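PDB 3VXJ: DyP from Bjerkandera adusta, which is a heme-containing dye-decolorizing peroxidase, which probably uses hydrogen peroxide to oxidise dyes and phenolic compounds such as the bound 2,6-dimethoxyphenol. Local coordinates for residues K38-T43 with S139-S144; N237-N242 with L405-Q410. All blocks are in the same frame, centred on the assembly; numbering follows the deposited sequence.

Contact 1: residues K38-T43 with S139-S144; sequences KTALKT and SSTFGS
Ala40 and Phe142 bring together two helices, 34-48 and 128-142, in the N-terminal ferredoxin-like half of the DyP fold, where helices pack beside a four-stranded antiparallel sheet of strand order 2-3-1-4. Their CA atoms lie 5.3 Å apart, a spacing that suits alanine: its single methyl fits against both the Phe142 ring and the backbone oxygen of Thr141 (Ala40 CB to Thr141 O 3.5 Å). Phe142 is the last helical residue before Gly143, whose positive phi, easy for glycine, turns the chain out of the helix.

Followed outward, the Phe142 side chain leaves CB with CG anti to the carbonyl carbon (chi1 -70°), which carries the ring across to helix 34-48. CG lies 4.0 Å from Ala40 CB. The next atom, CD1, makes the closest approach to that methyl, at 3.5 Å. CE1 is shared, 3.8 Å from both Ala40 CB and Leu41 N. At the tip, CZ reaches the Leu41 backbone and lies 4.2 Å from Leu41 CD1, the two side chains meeting at a slant. The ring also meets Phe37, and it makes edge-to-face contacts with Tyr44 and with Phe121 of strand 119-125, so a large flat hydrocarbon belongs here between helix and sheet.

Nearer solvent the residues are threonines, whose methyl can pack while the hydroxyl serves its own helix. Thr141 CG2 lies 3.7 Å from Ala40 O, and Thr141 OG1 bonds back to the carbonyl oxygen of Asp137. Thr43 OG1 likewise bonds back to Thr39 O, which also takes Thr43 N from the opposite face of its carbonyl plane. Between the threonine methyls, Thr43 CG2 and Thr141 CG2, the separation is 4.3 Å.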
loop_
_atom_site.group_PDB
_atom_site.type_symbol
_atom_site.label_atom_id
_atom_site.label_comp_id
_atom_site.label_asym_id
_atom_site.label_seq_id
_atom_site.Cartn_x
_atom_site.Cartn_y
_atom_site.Cartn_z
ATOM N N LYS A 38 -13.655 18.131 19.015
ATOM C CA LYS A 38 -13.705 19.153 17.979
ATOM C C LYS A 38 -12.874 20.385 18.321
ATOM O O LYS A 38 -12.164 20.893 17.463
ATOM C CB LYS A 38 -15.151 19.537 17.672
ATOM C CG LYS A 38 -15.905 18.431 16.942
ATOM C CD LYS A 38 -17.339 18.796 16.682
ATOM C CE LYS A 38 -18.048 17.614 16.055
ATOM N NZ LYS A 38 -19.295 18.014 15.375
ATOM N N THR A 39 -12.931 20.857 19.566
ATOM C CA THR A 39 -12.100 21.989 19.948
ATOM C C THR A 39 -10.619 21.602 19.982
ATOM O O THR A 39 -9.767 22.375 19.530
ATOM C CB THR A 39 -12.580 22.672 21.255
ATOM O OG1 THR A 39 -11.713 23.774 21.565
ATOM C CG2 THR A 39 -12.618 21.694 22.436
ATOM N N ALA A 40 -10.311 20.406 20.483
ATOM C CA ALA A 40 -8.931 19.904 20.414
ATOM C C ALA A 40 -8.439 19.847 18.959
ATOM O O ALA A 40 -7.292 20.185 18.677
ATOM C CB ALA A 40 -8.815 18.541 21.080
ATOM N N LEU A 41 -9.310 19.418 18.045
ATOM C CA LEU A 41 -8.952 19.309 16.632
ATOM C C LEU A 41 -8.630 20.669 16.018
ATOM O O LEU A 41 -7.661 20.799 15.268
ATOM C CB LEU A 41 -10.064 18.613 15.845
ATOM C CG LEU A 41 -9.731 18.269 14.391
ATOM C CD1 LEU A 41 -8.521 17.345 14.323
ATOM C CD2 LEU A 41 -10.913 17.628 13.704
ATOM N N LYS A 42 -9.435 21.678 16.344
ATOM C CA LYS A 42 -9.191 23.036 15.870
ATOM C C LYS A 42 -7.864 23.597 16.382
ATOM O O LYS A 42 -7.216 24.373 15.686
ATOM C CB LYS A 42 -10.363 23.953 16.225
ATOM C CG LYS A 42 -11.589 23.717 15.350
ATOM C CD LYS A 42 -12.808 24.493 15.838
ATOM C CE LYS A 42 -13.842 24.629 14.731
ATOM N NZ LYS A 42 -15.082 25.338 15.174
ATOM N N THR A 43 -7.467 23.197 17.590
ATOM C CA THR A 43 -6.153 23.529 18.139
ATOM C C THR A 43 -5.043 22.788 17.391
ATOM O O THR A 43 -4.003 23.360 17.050
ATOM C CB THR A 43 -6.064 23.131 19.631
ATOM O OG1 THR A 43 -7.102 23.788 20.364
ATOM C CG2 THR A 43 -4.722 23.518 20.217
ATOM N N SER A 139 -1.849 13.085 23.064
ATOM C CA SER A 139 -2.458 12.833 24.373
ATOM C C SER A 139 -2.718 14.121 25.152
ATOM O O SER A 139 -3.776 14.276 25.768
ATOM C CB SER A 139 -1.594 11.879 25.199
ATOM O OG SER A 139 -1.474 10.628 24.544
ATOM N N SER A 140 -1.752 15.033 25.115
ATOM C CA SER A 140 -1.845 16.313 25.818
ATOM C C SER A 140 -2.929 17.218 25.230
ATOM O O SER A 140 -3.665 17.880 25.964
ATOM C CB SER A 140 -0.492 17.031 25.800
ATOM O OG SER A 140 -0.555 18.257 26.512
ATOM N N THR A 141 -3.027 17.244 23.906
ATOM C CA THR A 141 -3.976 18.119 23.223
ATOM C C THR A 141 -5.407 17.580 23.288
ATOM O O THR A 141 -6.352 18.324 23.560
ATOM C CB THR A 141 -3.538 18.363 21.762
ATOM O OG1 THR A 141 -2.246 18.990 21.762
ATOM C CG2 THR A 141 -4.528 19.268 21.030
ATOM N N PHE A 142 -5.570 16.281 23.049
ATOM C CA PHE A 142 -6.904 15.682 23.000
ATOM C C PHE A 142 -7.394 15.186 24.348
ATOM O O PHE A 142 -8.602 15.152 24.587
ATOM C CB PHE A 142 -6.969 14.580 21.939
ATOM C CG PHE A 142 -6.903 15.109 20.535
ATOM C CD1 PHE A 142 -8.070 15.381 19.829
ATOM C CD2 PHE A 142 -5.678 15.364 19.928
ATOM C CE1 PHE A 142 -8.016 15.898 18.536
ATOM C CE2 PHE A 142 -5.612 15.875 18.630
ATOM C CZ PHE A 142 -6.787 16.148 17.938
ATOM N N GLY A 143 -6.466 14.795 25.220
ATOM C CA GLY A 143 -6.823 14.310 26.550
ATOM C C GLY A 143 -7.834 13.183 26.489
ATOM O O GLY A 143 -7.761 12.317 25.613
ATOM N N SER A 144 -8.800 13.226 27.403
ATOM C CA SER A 144 -9.813 12.178 27.501
ATOM C C SER A 144 -10.912 12.267 26.434
ATOM O O SER A 144 -11.832 11.454 26.442
ATOM C CB SER A 144 -10.438 12.180 28.896
ATOM O OG SER A 144 -11.106 13.399 29.130
#

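Contact 2: residues N237-N242 with L405-Q410; sequences NAIPAN and LDPLNQ
Asp406 and Ala241 are joined by a water rather than by a direct hydrogen bond. This water can donate to Ala241 O at 2.7 Å and to Asp406 OD1 at 2.9 Å, although it has more acceptors nearby than protons to give.

Within the loop, OD1 also accepts from Leu408 N at 2.9 Å, the donor lying 35° out of the carboxylate plane. This Asx turn overlies a type I turn from Asp406 to Asn409, with Pro407 second, its restricted phi (-63°) suiting that position. Asp406 CG stands anti to the backbone N (chi1 -174°), bringing the carboxylate round to the turn and the water. An alanine here is likely to leave Leu408 N without its acceptor and to take from the water one of its acceptors.

The remaining contacts are van der Waals. Ile239 CG2 passes beside the carboxylate, while its CD1 reaches Leu405 O at 3.3 Å, an oxygen that also accepts a hydrogen bond from Arg259 NE. Leu408 CD1 makes an apolar contact with Ala241 CB at 3.8 Å, and Pro407 CG meets Asn242 CB. Overlapping Asx and type I turns thus fit a surface loop against the short strand 241-242, beside helix 249-261.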
loop_
_atom_site.group_PDB
_atom_site.type_symbol
_atom_site.label_atom_id
_atom_site.label_comp_id
_atom_site.label_asym_id
_atom_site.label_seq_id
_atom_site.Cartn_x
_atom_site.Cartn_y
_atom_site.Cartn_z
ATOM N N ASN A 237 11.786 -24.592 -4.468
ATOM C CA ASN A 237 11.186 -24.537 -5.800
ATOM C C ASN A 237 12.028 -23.742 -6.791
ATOM O O ASN A 237 11.534 -23.262 -7.819
ATOM C CB ASN A 237 9.759 -24.006 -5.698
ATOM C CG ASN A 237 8.857 -24.963 -4.964
ATOM O OD1 ASN A 237 8.381 -25.942 -5.541
ATOM N ND2 ASN A 237 8.640 -24.711 -3.682
ATOM N N ALA A 238 13.309 -23.608 -6.465
ATOM C CA ALA A 238 14.248 -22.818 -7.255
ATOM C C ALA A 238 14.147 -23.176 -8.725
ATOM O O ALA A 238 14.077 -24.348 -9.089
ATOM C CB ALA A 238 15.665 -23.040 -6.759
ATOM N N ILE A 239 14.128 -22.162 -9.577
ATOM C CA ILE A 239 14.031 -22.388 -11.014
ATOM C C ILE A 239 15.367 -22.945 -11.516
ATOM O O ILE A 239 16.407 -22.348 -11.252
ATOM C CB ILE A 239 13.613 -21.093 -11.738
ATOM C CG1 ILE A 239 12.191 -20.717 -11.307
ATOM C CG2 ILE A 239 13.714 -21.253 -13.248
ATOM C CD1 ILE A 239 11.730 -19.362 -11.711
ATOM N N PRO A 240 15.345 -24.105 -12.201
ATOM C CA PRO A 240 16.627 -24.726 -12.574
ATOM C C PRO A 240 17.428 -23.967 -13.631
ATOM O O PRO A 240 18.647 -24.044 -13.618
ATOM C CB PRO A 240 16.229 -26.109 -13.114
ATOM C CG PRO A 240 14.806 -26.036 -13.413
ATOM C CD PRO A 240 14.197 -24.967 -12.539
ATOM N N ALA A 241 16.753 -23.258 -14.535
ATOM C CA ALA A 241 17.413 -22.582 -15.655
ATOM C C ALA A 241 16.509 -21.495 -16.203
ATOM O O ALA A 241 15.289 -21.556 -16.055
ATOM C CB ALA A 241 17.738 -23.573 -16.766
ATOM N N ASN A 242 17.109 -20.503 -16.844
ATOM C CA ASN A 242 16.324 -19.601 -17.655
ATOM C C ASN A 242 16.984 -19.476 -19.016
ATOM O O ASN A 242 17.900 -20.244 -19.318
ATOM C CB ASN A 242 16.038 -18.266 -16.943
ATOM C CG ASN A 242 17.279 -17.449 -16.658
ATOM O OD1 ASN A 242 18.286 -17.514 -17.374
ATOM N ND2 ASN A 242 17.193 -16.623 -15.618
ATOM N N LEU A 405 5.506 -19.367 -13.652
ATOM C CA LEU A 405 6.662 -18.870 -12.898
ATOM C C LEU A 405 8.001 -19.351 -13.462
ATOM O O LEU A 405 8.999 -18.643 -13.367
ATOM C CB LEU A 405 6.547 -19.200 -11.405
ATOM C CG LEU A 405 5.343 -18.656 -10.624
ATOM C CD1 LEU A 405 5.512 -18.970 -9.140
ATOM C CD2 LEU A 405 5.121 -17.158 -10.848
ATOM N N ASP A 406 8.022 -20.548 -14.033
ATOM C CA ASP A 406 9.212 -21.045 -14.710
ATOM C C ASP A 406 9.123 -20.683 -16.190
ATOM O O ASP A 406 8.305 -21.247 -16.923
ATOM C CB ASP A 406 9.352 -22.561 -14.519
ATOM C CG ASP A 406 10.651 -23.111 -15.075
ATOM O OD1 ASP A 406 11.249 -22.464 -15.952
ATOM O OD2 ASP A 406 11.069 -24.205 -14.648
ATOM N N PRO A 407 9.981 -19.753 -16.642
ATOM C CA PRO A 407 9.882 -19.300 -18.031
ATOM C C PRO A 407 10.135 -20.393 -19.066
ATOM O O PRO A 407 9.722 -20.245 -20.211
ATOM C CB PRO A 407 10.966 -18.222 -18.121
ATOM C CG PRO A 407 11.992 -18.634 -17.089
ATOM C CD PRO A 407 11.156 -19.182 -15.955
ATOM N N LEU A 408 10.805 -21.475 -18.664
ATOM C CA LEU A 408 11.118 -22.573 -19.588
ATOM C C LEU A 408 10.117 -23.718 -19.470
ATOM O O LEU A 408 10.192 -24.686 -20.221
ATOM C CB LEU A 408 12.560 -23.081 -19.395
ATOM C CG LEU A 408 13.690 -22.039 -19.453
ATOM C CD1 LEU A 408 15.059 -22.714 -19.391
ATOM C CD2 LEU A 408 13.588 -21.144 -20.694
ATOM N N ASN A 409 9.191 -23.599 -18.521
ATOM C CA ASN A 409 8.117 -24.582 -18.339
ATOM C C ASN A 409 6.850 -23.858 -17.901
ATOM O O ASN A 409 6.402 -23.996 -16.762
ATOM C CB ASN A 409 8.498 -25.640 -17.288
ATOM C CG ASN A 409 9.766 -26.398 -17.633
ATOM O OD1 ASN A 409 10.831 -26.140 -17.063
ATOM N ND2 ASN A 409 9.661 -27.337 -18.561
ATOM N N GLN A 410 6.286 -23.068 -18.808
ATOM C CA GLN A 410 5.247 -22.103 -18.430
ATOM C C GLN A 410 3.927 -22.733 -18.021
ATOM O O GLN A 410 3.157 -22.141 -17.267
ATOM C CB GLN A 410 5.047 -21.070 -19.539
ATOM C CG GLN A 410 6.307 -20.229 -19.742
ATOM C CD GLN A 410 6.204 -19.218 -20.874
ATOM O OE1 GLN A 410 5.111 -18.775 -21.254
ATOM N NE2 GLN A 410 7.355 -18.827 -21.404
HETATM O O HOH W 1 13.827 -23.853 -15.879
#

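How the contacts relate
Both contacts are mostly buried yet peripheral: each centre lies about 29 Å from that of the chain, and the two, on opposite sides of it, are about 57 Å apart between centres. They share no elements. Contact 1 joins two helices in the N-terminal domain, where an aromatic ring and small apolar groups suffice because most backbone groups are bonded within the helices. Contact 2 sets a loop against a loop and short strand on the C-terminal side; there a carboxylate and a water help meet backbone polar groups. Contact 1 lies away from the annotated sites, whereas the side chain of Leu405 is about 9 Å from that of His308, the axial ligand of the heme iron.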